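Local coordinates for protein MFP2b (Ascaris suum, PDB 2BJR) that binds zinc and is thought to enhance polymerization of the major sperm protein MSP in the amoeboid motility of nematode sperm, at residues 24-27 and 33-36. Numbering follows the deposited sequence.
Sequences PVKA and MYVA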
ATOM      1  N   PRO A  24      -0.954  -5.112   8.460  1.00 18.68           N
ATOM      2  CA  PRO A  24      -1.367  -6.132   7.487  1.00 19.37           C
ATOM      3  C   PRO A  24      -0.298  -6.348   6.403  1.00 19.71           C
ATOM      4  O   PRO A  24       0.503  -5.426   6.129  1.00 20.97           O
ATOM      5  CB  PRO A  24      -2.663  -5.547   6.934  1.00 18.10           C
ATOM      6  CG  PRO A  24      -2.368  -4.083   6.945  1.00 19.73           C
ATOM      7  CD  PRO A  24      -1.704  -3.869   8.297  1.00 18.89           C
ATOM      8  N   VAL A  25      -0.214  -7.534   5.833  1.00 17.62           N
ATOM      9  CA  VAL A  25       0.827  -7.817   4.882  1.00 17.44           C
ATOM     10  C   VAL A  25       0.270  -7.558   3.482  1.00 17.02           C
ATOM     11  O   VAL A  25      -0.717  -8.175   3.074  1.00 16.23           O
ATOM     12  CB  VAL A  25       1.356  -9.221   5.029  1.00 17.15           C
ATOM     13  CG1 VAL A  25       2.328  -9.582   3.871  1.00 17.08           C
ATOM     14  CG2 VAL A  25       2.030  -9.401   6.399  1.00 19.02           C
ATOM     15  N   LYS A  26       0.902  -6.633   2.754  1.00 15.63           N
ATOM     16  CA  LYS A  26       0.542  -6.401   1.347  1.00 16.55           C
ATOM     17  C   LYS A  26       1.038  -7.429   0.382  1.00 15.32           C
ATOM     18  O   LYS A  26       2.107  -7.976   0.555  1.00 15.45           O
ATOM     19  CB  LYS A  26       1.129  -5.044   0.901  1.00 17.90           C
ATOM     20  CG  LYS A  26       0.712  -3.967   1.830  1.00 22.24           C
ATOM     21  CD  LYS A  26       1.067  -2.637   1.258  1.00 22.79           C
ATOM     22  CE  LYS A  26      -0.116  -1.856   0.787  1.00 22.54           C
ATOM     23  NZ  LYS A  26       0.381  -0.508   0.357  1.00 18.78           N
ATOM     24  N   ALA A  27       0.262  -7.730  -0.666  1.00 15.63           N
ATOM     25  CA  ALA A  27       0.824  -8.407  -1.832  1.00 14.96           C
ATOM     26  C   ALA A  27       1.989  -7.591  -2.370  1.00 16.82           C
ATOM     27  O   ALA A  27       1.860  -6.380  -2.491  1.00 15.49           O
ATOM     28  CB  ALA A  27      -0.194  -8.550  -2.859  1.00 16.73           C
HETATM   29  N   MSE A  33      -3.739  -4.118  -1.880  1.00 14.43           N
HETATM   30  CA  MSE A  33      -4.071  -5.534  -2.004  1.00 14.98           C
HETATM   31  C   MSE A  33      -3.322  -6.245  -0.883  1.00 15.94           C
HETATM   32  O   MSE A  33      -2.094  -6.178  -0.842  1.00 16.94           O
HETATM   33  CB  MSE A  33      -3.668  -6.075  -3.378  1.00 15.27           C
HETATM   34  CG  MSE A  33      -4.104  -7.492  -3.627  1.00 18.31           C
HETATM   35 SE   MSE A  33      -3.685  -8.002  -5.475  1.00 22.73          SE
HETATM   36  CE  MSE A  33      -4.908  -6.654  -6.348  1.00 18.27           C
ATOM     37  N   TYR A  34      -4.062  -6.956  -0.001  1.00 14.08           N
ATOM     38  CA  TYR A  34      -3.512  -7.569   1.205  1.00 13.13           C
ATOM     39  C   TYR A  34      -3.860  -9.064   1.239  1.00 13.92           C
ATOM     40  O   TYR A  34      -4.908  -9.464   0.750  1.00 15.04           O
ATOM     41  CB  TYR A  34      -4.017  -6.877   2.479  1.00 12.42           C
ATOM     42  CG  TYR A  34      -3.812  -5.376   2.505  1.00 12.26           C
ATOM     43  CD1 TYR A  34      -4.685  -4.510   1.856  1.00 14.98           C
ATOM     44  CD2 TYR A  34      -2.782  -4.817   3.241  1.00 14.86           C
ATOM     45  CE1 TYR A  34      -4.489  -3.138   1.878  1.00 17.01           C
ATOM     46  CE2 TYR A  34      -2.603  -3.464   3.287  1.00 14.44           C
ATOM     47  CZ  TYR A  34      -3.439  -2.638   2.632  1.00 15.79           C
ATOM     48  OH  TYR A  34      -3.244  -1.299   2.767  1.00 16.50           O
ATOM     49  N   VAL A  35      -2.976  -9.841   1.862  1.00 14.50           N
ATOM     50  CA  VAL A  35      -3.110 -11.281   1.955  1.00 15.00           C
ATOM     51  C   VAL A  35      -4.221 -11.601   2.954  1.00 15.78           C
ATOM     52  O   VAL A  35      -4.157 -11.212   4.142  1.00 16.15           O
ATOM     53  CB  VAL A  35      -1.753 -11.972   2.366  1.00 14.39           C
ATOM     54  CG1 VAL A  35      -1.912 -13.458   2.323  1.00 17.11           C
ATOM     55  CG2 VAL A  35      -0.645 -11.549   1.420  1.00 16.42           C
ATOM     56  N   ALA A  36      -5.200 -12.383   2.497  1.00 16.28           N
ATOM     57  CA  ALA A  36      -6.391 -12.683   3.278  1.00 15.61           C
ATOM     58  C   ALA A  36      -6.722 -14.147   3.265  1.00 15.29           C
ATOM     59  O   ALA A  36      -6.262 -14.917   2.422  1.00 15.90           O
ATOM     60  CB  ALA A  36      -7.577 -11.895   2.814  1.00 16.60           C
TER
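Met33 O is gripped twice from the 24-27 segment: Ala27 N donates to it at 2.8 Å, and the CA-H of Lys26 adds a weaker contact, CA to Met33 O being 3.4 Å. The motif is an isolated beta bridge, pairing Lys26 with Tyr34 as a non-hydrogen-bonded antiparallel pair, and it illustrates how a loop can be tied to the start of the strand it leads into, here 34-40 of an antiparallel sheet. The second bond, Val35 N to Val25 O at 3.1 Å, lies almost straight out from its carbonyl, whereas Ala27 N sits tilted 28° from the Met33 carbonyl plane. The touching parts run 108° apart end to end, consistent with a pairing limited to this one bridge.

Lys26 and Tyr34, bridged through their backbones, both hold CG anti to the carbonyl carbon (chi1 -53° in each) and run side by side, pointing the same way, Lys26 CG 3.7 Å from Tyr34 CE2. Pro24 CG meets Tyr34 CE2 too, also at 3.7 Å. The polar ends reach the second motility-protein region: Tyr34 OH bonds Asp197, and Lys26 NZ bonds Gln270 as well as the nearby Gln31 O. Flanking the bridge, Val25 CG1 meets Val35 CG2 at 4.3 Å, while Ala27 CB rests 4.1 Å from CG of Met33, a selenomethionine.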